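Local coordinates for protein tRNA (Adenine(22)-N(1))-methyltransferase (Mycoplasma capricolum subsp. capricolum, PDB 6QE6) that probably methylates N1 of adenine 22 in tRNA, and binds the cofactor product S-adenosyl-L-homocysteine in its methyltransferase domain, at residues Ile156-Trp170 with Gly191-Tyr205. Residues are numbered along the deposited sequence; the frame is centred on the assembly and turned at random.
Sequences IKYESFIYEDDHYYW and GSKQFFNKNSLYISY
An aromatic cluster, Phe-161, Tyr-168 and Trp-170 against Tyr-202 and Tyr-205, packs the first turns of helix 200-217 onto the outer hairpin of a Rossmann-like methyltransferase sheet. Strand 155-163 is the outermost strand on this side, and its residues 156-163 cross residues 200-205 of the helix at 70°. Phe-161 sits in the middle: with CG anti to its own N (chi1 -176°), its ring takes the edge of Tyr-202 over one face, Tyr-202 CD1 lying 3.6 Å from Phe-161 CG. Phe-161 CZ reaches over a face of Tyr-205, while Leu-201 closes the edge of the Phe-161 ring. Tyr-205 turns its own edge onto the face of Tyr-168 (CE1 to Tyr-168 CD2 3.5 Å), and the six-membered-ring edge of Trp-170 points at the face of Tyr-205, offset, with the planes at 82°.

Toward the start of the strand, residues 191-196, a loop leading into a weakly bonded helical turn, pack against it. One face of the Phe-195 ring covers Glu-159 N and Tyr-158 CA, the latter a CH-pi contact 4.0 Å from the ring centroid. Buried Glu-159 runs out extended, its OE1 accepting from Ser-192 N at 3.2 Å and its OE2 salt-bridged to Arg-146. One water bonds both Glu-159 O and Phe-195 O. Tyr-202 OH bonds Phe-190 O, and another water accepts from Trp-170 NE1 at 3.1 Å.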
loop_
_atom_site.group_PDB
_atom_site.type_symbol
_atom_site.label_atom_id
_atom_site.label_comp_id
_atom_site.label_asym_id
_atom_site.label_seq_id
_atom_site.Cartn_x
_atom_site.Cartn_y
_atom_site.Cartn_z
ATOM N N ILE A 156 -10.384 -2.065 6.580
ATOM C CA ILE A 156 -9.629 -2.442 5.393
ATOM C C ILE A 156 -10.664 -2.616 4.280
ATOM O O ILE A 156 -11.329 -3.653 4.179
ATOM C CB ILE A 156 -8.792 -3.701 5.639
ATOM C CG1 ILE A 156 -7.758 -3.409 6.727
ATOM C CG2 ILE A 156 -8.068 -4.116 4.385
ATOM C CD1 ILE A 156 -7.049 -4.636 7.283
ATOM N N LYS A 157 -10.833 -1.575 3.459
ATOM C CA LYS A 157 -11.909 -1.570 2.480
ATOM C C LYS A 157 -11.625 -2.471 1.282
ATOM O O LYS A 157 -12.562 -3.003 0.675
ATOM C CB LYS A 157 -12.169 -0.150 1.981
ATOM C CG LYS A 157 -13.271 -0.056 0.940
ATOM C CD LYS A 157 -13.781 1.370 0.791
ATOM C CE LYS A 157 -14.697 1.541 -0.435
ATOM N NZ LYS A 157 -14.901 2.999 -0.818
ATOM N N TYR A 158 -10.362 -2.618 0.899
ATOM C CA TYR A 158 -10.031 -3.353 -0.311
ATOM C C TYR A 158 -8.588 -3.827 -0.230
ATOM O O TYR A 158 -7.705 -3.100 0.239
ATOM C CB TYR A 158 -10.238 -2.507 -1.573
ATOM C CG TYR A 158 -9.968 -3.260 -2.847
ATOM C CD1 TYR A 158 -10.786 -4.313 -3.235
ATOM C CD2 TYR A 158 -8.873 -2.945 -3.651
ATOM C CE1 TYR A 158 -10.543 -5.017 -4.389
ATOM C CE2 TYR A 158 -8.595 -3.660 -4.826
ATOM C CZ TYR A 158 -9.448 -4.690 -5.196
ATOM O OH TYR A 158 -9.230 -5.408 -6.356
ATOM N N GLU A 159 -8.373 -5.058 -0.679
ATOM C CA GLU A 159 -7.046 -5.607 -0.853
ATOM C C GLU A 159 -7.016 -6.330 -2.176
ATOM O O GLU A 159 -8.049 -6.796 -2.668
ATOM C CB GLU A 159 -6.650 -6.593 0.236
ATOM C CG GLU A 159 -6.662 -6.052 1.621
ATOM C CD GLU A 159 -6.044 -7.046 2.602
ATOM O OE1 GLU A 159 -6.782 -7.594 3.465
ATOM O OE2 GLU A 159 -4.816 -7.281 2.488
ATOM N N SER A 160 -5.810 -6.421 -2.740
ATOM C CA SER A 160 -5.571 -7.260 -3.906
ATOM C C SER A 160 -4.073 -7.512 -4.037
ATOM O O SER A 160 -3.245 -6.880 -3.369
ATOM C CB SER A 160 -6.143 -6.626 -5.165
ATOM O OG SER A 160 -5.114 -5.986 -5.855
ATOM N N PHE A 161 -3.733 -8.456 -4.911
ATOM C CA PHE A 161 -2.371 -8.964 -5.023
ATOM C C PHE A 161 -1.962 -8.887 -6.482
ATOM O O PHE A 161 -2.655 -9.434 -7.347
ATOM C CB PHE A 161 -2.275 -10.404 -4.492
ATOM C CG PHE A 161 -0.873 -10.964 -4.486
ATOM C CD1 PHE A 161 0.094 -10.460 -3.615
ATOM C CD2 PHE A 161 -0.519 -12.004 -5.350
ATOM C CE1 PHE A 161 1.389 -10.975 -3.606
ATOM C CE2 PHE A 161 0.766 -12.537 -5.341
ATOM C CZ PHE A 161 1.721 -12.021 -4.472
ATOM N N ILE A 162 -0.839 -8.218 -6.750
ATOM C CA ILE A 162 -0.467 -7.782 -8.095
ATOM C C ILE A 162 0.922 -8.308 -8.455
ATOM O O ILE A 162 1.863 -8.223 -7.652
ATOM C CB ILE A 162 -0.497 -6.246 -8.203
ATOM C CG1 ILE A 162 -1.910 -5.714 -7.942
ATOM C CG2 ILE A 162 0.051 -5.780 -9.546
ATOM C CD1 ILE A 162 -1.944 -4.228 -7.713
ATOM N N TYR A 163 1.052 -8.835 -9.668
ATOM C CA TYR A 163 2.349 -9.167 -10.238
ATOM C C TYR A 163 2.679 -8.165 -11.337
ATOM O O TYR A 163 1.894 -7.997 -12.275
ATOM C CB TYR A 163 2.359 -10.591 -10.806
ATOM C CG TYR A 163 3.565 -10.817 -11.679
ATOM C CD1 TYR A 163 4.792 -11.165 -11.122
ATOM C CD2 TYR A 163 3.495 -10.626 -13.065
ATOM C CE1 TYR A 163 5.913 -11.344 -11.919
ATOM C CE2 TYR A 163 4.614 -10.791 -13.872
ATOM C CZ TYR A 163 5.821 -11.155 -13.300
ATOM O OH TYR A 163 6.928 -11.324 -14.110
ATOM N N GLU A 164 3.835 -7.508 -11.239
ATOM C CA GLU A 164 4.298 -6.671 -12.340
ATOM C C GLU A 164 5.819 -6.599 -12.345
ATOM O O GLU A 164 6.443 -6.448 -11.293
ATOM C CB GLU A 164 3.707 -5.254 -12.270
ATOM C CG GLU A 164 4.218 -4.321 -13.377
ATOM C CD GLU A 164 3.452 -2.995 -13.462
ATOM O OE1 GLU A 164 2.899 -2.545 -12.430
ATOM O OE2 GLU A 164 3.403 -2.402 -14.571
ATOM N N ASP A 165 6.397 -6.698 -13.542
ATOM C CA ASP A 165 7.843 -6.565 -13.786
ATOM C C ASP A 165 8.667 -7.471 -12.876
ATOM O O ASP A 165 9.623 -7.040 -12.225
ATOM C CB ASP A 165 8.296 -5.112 -13.649
ATOM C CG ASP A 165 7.799 -4.220 -14.784
ATOM O OD1 ASP A 165 7.403 -4.733 -15.862
ATOM O OD2 ASP A 165 7.823 -2.987 -14.595
ATOM N N ASP A 166 8.293 -8.747 -12.847
ATOM C CA ASP A 166 9.002 -9.754 -12.053
ATOM C C ASP A 166 9.055 -9.377 -10.569
ATOM O O ASP A 166 10.068 -9.581 -9.900
ATOM C CB ASP A 166 10.408 -9.993 -12.616
ATOM C CG ASP A 166 10.712 -11.469 -12.817
ATOM O OD1 ASP A 166 10.287 -12.297 -11.974
ATOM O OD2 ASP A 166 11.350 -11.806 -13.835
ATOM N N HIS A 167 7.954 -8.818 -10.053
ATOM C CA HIS A 167 7.831 -8.400 -8.658
ATOM C C HIS A 167 6.375 -8.508 -8.218
ATOM O O HIS A 167 5.450 -8.292 -9.008
ATOM C CB HIS A 167 8.302 -6.955 -8.442
ATOM C CG HIS A 167 9.784 -6.808 -8.319
ATOM N ND1 HIS A 167 10.621 -6.752 -9.414
ATOM C CD2 HIS A 167 10.582 -6.686 -7.229
ATOM C CE1 HIS A 167 11.872 -6.611 -9.006
ATOM N NE2 HIS A 167 11.875 -6.571 -7.685
ATOM N N TYR A 168 6.174 -8.803 -6.941
ATOM C CA TYR A 168 4.835 -8.820 -6.374
ATOM C C TYR A 168 4.561 -7.576 -5.538
ATOM O O TYR A 168 5.471 -6.913 -5.025
ATOM C CB TYR A 168 4.614 -10.080 -5.544
ATOM C CG TYR A 168 4.624 -11.281 -6.431
ATOM C CD1 TYR A 168 3.557 -11.547 -7.269
ATOM C CD2 TYR A 168 5.727 -12.118 -6.484
ATOM C CE1 TYR A 168 3.563 -12.642 -8.116
ATOM C CE2 TYR A 168 5.748 -13.217 -7.333
ATOM C CZ TYR A 168 4.662 -13.474 -8.143
ATOM O OH TYR A 168 4.671 -14.561 -8.983
ATOM N N TYR A 169 3.276 -7.252 -5.432
ATOM C CA TYR A 169 2.830 -6.036 -4.775
ATOM C C TYR A 169 1.549 -6.305 -3.999
ATOM O O TYR A 169 0.690 -7.081 -4.432
ATOM C CB TYR A 169 2.592 -4.919 -5.781
ATOM C CG TYR A 169 3.842 -4.501 -6.499
ATOM C CD1 TYR A 169 4.220 -5.114 -7.696
ATOM C CD2 TYR A 169 4.646 -3.492 -5.985
ATOM C CE1 TYR A 169 5.348 -4.734 -8.339
ATOM C CE2 TYR A 169 5.783 -3.105 -6.629
ATOM C CZ TYR A 169 6.138 -3.734 -7.801
ATOM O OH TYR A 169 7.284 -3.343 -8.451
ATOM N N TRP A 170 1.422 -5.630 -2.864
ATOM C CA TRP A 170 0.319 -5.838 -1.940
ATOM C C TRP A 170 -0.453 -4.529 -1.875
ATOM O O TRP A 170 0.048 -3.521 -1.365
ATOM C CB TRP A 170 0.831 -6.262 -0.561
ATOM C CG TRP A 170 1.341 -7.700 -0.437
ATOM C CD1 TRP A 170 0.683 -8.747 0.135
ATOM C CD2 TRP A 170 2.621 -8.220 -0.854
ATOM N NE1 TRP A 170 1.456 -9.886 0.095
ATOM C CE2 TRP A 170 2.647 -9.592 -0.512
ATOM C CE3 TRP A 170 3.735 -7.665 -1.493
ATOM C CZ2 TRP A 170 3.752 -10.414 -0.779
ATOM C CZ3 TRP A 170 4.820 -8.469 -1.751
ATOM C CH2 TRP A 170 4.824 -9.837 -1.394
ATOM N N GLY A 191 -4.389 -11.719 4.604
ATOM C CA GLY A 191 -5.404 -10.986 3.869
ATOM C C GLY A 191 -6.824 -11.449 4.136
ATOM O O GLY A 191 -7.066 -12.656 4.174
ATOM N N SER A 192 -7.763 -10.511 4.331
ATOM C CA SER A 192 -9.180 -10.859 4.469
ATOM C C SER A 192 -9.615 -11.811 3.360
ATOM O O SER A 192 -9.395 -11.532 2.178
ATOM C CB SER A 192 -10.058 -9.597 4.435
ATOM O OG SER A 192 -9.492 -8.502 5.158
ATOM N N LYS A 193 -10.221 -12.943 3.754
ATOM C CA LYS A 193 -10.690 -13.955 2.799
ATOM C C LYS A 193 -11.513 -13.345 1.675
ATOM O O LYS A 193 -11.371 -13.724 0.502
ATOM C CB LYS A 193 -11.546 -14.999 3.506
ATOM C CG LYS A 193 -10.945 -15.609 4.729
ATOM C CD LYS A 193 -11.979 -16.518 5.384
ATOM C CE LYS A 193 -12.690 -15.851 6.556
ATOM N NZ LYS A 193 -12.820 -16.810 7.700
ATOM N N GLN A 194 -12.412 -12.438 2.041
ATOM C CA GLN A 194 -13.245 -11.630 1.168
ATOM C C GLN A 194 -12.538 -11.180 -0.111
ATOM O O GLN A 194 -13.114 -11.250 -1.199
ATOM C CB GLN A 194 -13.728 -10.432 1.982
ATOM C CG GLN A 194 -14.063 -9.225 1.197
ATOM C CD GLN A 194 -14.597 -8.110 2.076
ATOM O OE1 GLN A 194 -14.131 -7.907 3.209
ATOM N NE2 GLN A 194 -15.605 -7.395 1.569
ATOM N N PHE A 195 -11.291 -10.725 0.006
ATOM C CA PHE A 195 -10.568 -10.177 -1.132
ATOM C C PHE A 195 -9.733 -11.218 -1.873
ATOM O O PHE A 195 -9.311 -10.956 -3.010
ATOM C CB PHE A 195 -9.672 -9.015 -0.674
ATOM C CG PHE A 195 -10.403 -7.953 0.123
ATOM C CD1 PHE A 195 -11.409 -7.186 -0.459
ATOM C CD2 PHE A 195 -10.088 -7.722 1.460
ATOM C CE1 PHE A 195 -12.095 -6.208 0.278
ATOM C CE2 PHE A 195 -10.776 -6.734 2.205
ATOM C CZ PHE A 195 -11.777 -5.985 1.607
ATOM N N PHE A 196 -9.504 -12.398 -1.286
ATOM C CA PHE A 196 -8.609 -13.363 -1.904
ATOM C C PHE A 196 -9.204 -14.744 -2.162
ATOM O O PHE A 196 -8.486 -15.601 -2.679
ATOM C CB PHE A 196 -7.327 -13.496 -1.065
ATOM C CG PHE A 196 -6.542 -12.217 -0.988
ATOM C CD1 PHE A 196 -5.859 -11.741 -2.103
ATOM C CD2 PHE A 196 -6.530 -11.457 0.177
ATOM C CE1 PHE A 196 -5.162 -10.534 -2.048
ATOM C CE2 PHE A 196 -5.826 -10.255 0.240
ATOM C CZ PHE A 196 -5.142 -9.792 -0.882
ATOM N N ASN A 197 -10.484 -14.977 -1.857
ATOM C CA ASN A 197 -11.133 -16.242 -2.205
ATOM C C ASN A 197 -10.914 -16.594 -3.671
ATOM O O ASN A 197 -11.181 -15.780 -4.564
ATOM C CB ASN A 197 -12.642 -16.179 -1.936
ATOM C CG ASN A 197 -12.983 -16.300 -0.475
ATOM O OD1 ASN A 197 -12.431 -17.139 0.235
ATOM N ND2 ASN A 197 -13.910 -15.457 -0.010
ATOM N N LYS A 198 -10.450 -17.828 -3.912
ATOM C CA LYS A 198 -10.306 -18.378 -5.260
ATOM C C LYS A 198 -9.251 -17.647 -6.081
ATOM O O LYS A 198 -9.317 -17.649 -7.312
ATOM C CB LYS A 198 -11.638 -18.371 -6.028
ATOM C CG LYS A 198 -12.850 -18.870 -5.239
ATOM C CD LYS A 198 -12.696 -20.342 -4.838
ATOM C CE LYS A 198 -14.046 -20.999 -4.538
ATOM N NZ LYS A 198 -13.902 -22.154 -3.611
ATOM N N ASN A 199 -8.272 -17.019 -5.430
ATOM C CA ASN A 199 -7.282 -16.200 -6.136
ATOM C C ASN A 199 -6.078 -17.070 -6.492
ATOM O O ASN A 199 -5.177 -17.271 -5.670
ATOM C CB ASN A 199 -6.880 -14.999 -5.288
ATOM C CG ASN A 199 -6.002 -14.020 -6.033
ATOM O OD1 ASN A 199 -5.039 -14.413 -6.696
ATOM N ND2 ASN A 199 -6.308 -12.730 -5.908
ATOM N N SER A 200 -6.043 -17.563 -7.736
ATOM C CA SER A 200 -4.987 -18.495 -8.132
ATOM C C SER A 200 -3.612 -17.835 -8.163
ATOM O O SER A 200 -2.606 -18.502 -7.898
ATOM C CB SER A 200 -5.304 -19.123 -9.494
ATOM O OG SER A 200 -5.985 -18.208 -10.344
ATOM N N LEU A 201 -3.532 -16.543 -8.475
ATOM C CA LEU A 201 -2.234 -15.873 -8.431
ATOM C C LEU A 201 -1.654 -15.908 -7.016
ATOM O O LEU A 201 -0.514 -16.349 -6.806
ATOM C CB LEU A 201 -2.360 -14.432 -8.944
ATOM C CG LEU A 201 -1.071 -13.594 -9.006
ATOM C CD1 LEU A 201 -0.087 -14.148 -10.039
ATOM C CD2 LEU A 201 -1.360 -12.125 -9.296
ATOM N N TYR A 202 -2.450 -15.483 -6.025
ATOM C CA TYR A 202 -1.964 -15.397 -4.646
ATOM C C TYR A 202 -1.734 -16.780 -4.044
ATOM O O TYR A 202 -0.773 -16.990 -3.291
ATOM C CB TYR A 202 -2.959 -14.591 -3.794
ATOM C CG TYR A 202 -2.483 -14.227 -2.415
ATOM C CD1 TYR A 202 -1.194 -13.772 -2.201
ATOM C CD2 TYR A 202 -3.333 -14.325 -1.313
ATOM C CE1 TYR A 202 -0.751 -13.442 -0.930
ATOM C CE2 TYR A 202 -2.898 -13.986 -0.027
ATOM C CZ TYR A 202 -1.605 -13.548 0.154
ATOM O OH TYR A 202 -1.154 -13.212 1.413
ATOM N N ILE A 203 -2.616 -17.733 -4.342
ATOM C CA ILE A 203 -2.396 -19.086 -3.849
ATOM C C ILE A 203 -1.097 -19.641 -4.415
ATOM O O ILE A 203 -0.295 -20.248 -3.694
ATOM C CB ILE A 203 -3.605 -19.984 -4.177
ATOM C CG1 ILE A 203 -4.825 -19.523 -3.373
ATOM C CG2 ILE A 203 -3.290 -21.426 -3.859
ATOM C CD1 ILE A 203 -6.126 -20.138 -3.838
ATOM N N SER A 204 -0.849 -19.399 -5.703
ATOM C CA SER A 204 0.389 -19.852 -6.326
ATOM C C SER A 204 1.605 -19.276 -5.608
ATOM O O SER A 204 2.550 -20.002 -5.269
ATOM C CB SER A 204 0.385 -19.458 -7.794
ATOM O OG SER A 204 1.553 -19.938 -8.396
ATOM N N TYR A 205 1.569 -17.968 -5.332
ATOM C CA TYR A 205 2.640 -17.320 -4.585
ATOM C C TYR A 205 2.845 -17.970 -3.213
ATOM O O TYR A 205 3.986 -18.149 -2.766
ATOM C CB TYR A 205 2.324 -15.832 -4.443
ATOM C CG TYR A 205 3.313 -15.078 -3.590
ATOM C CD1 TYR A 205 4.453 -14.505 -4.159
ATOM C CD2 TYR A 205 3.116 -14.936 -2.224
ATOM C CE1 TYR A 205 5.364 -13.818 -3.393
ATOM C CE2 TYR A 205 4.024 -14.257 -1.447
ATOM C CZ TYR A 205 5.143 -13.694 -2.039
ATOM O OH TYR A 205 6.053 -13.009 -1.266
HETATM O O HOH W 1 -11.315 -5.944 5.887
HETATM O O HOH W 2 -9.286 -8.577 -4.440
HETATM O O HOH W 3 1.055 -12.217 2.068
#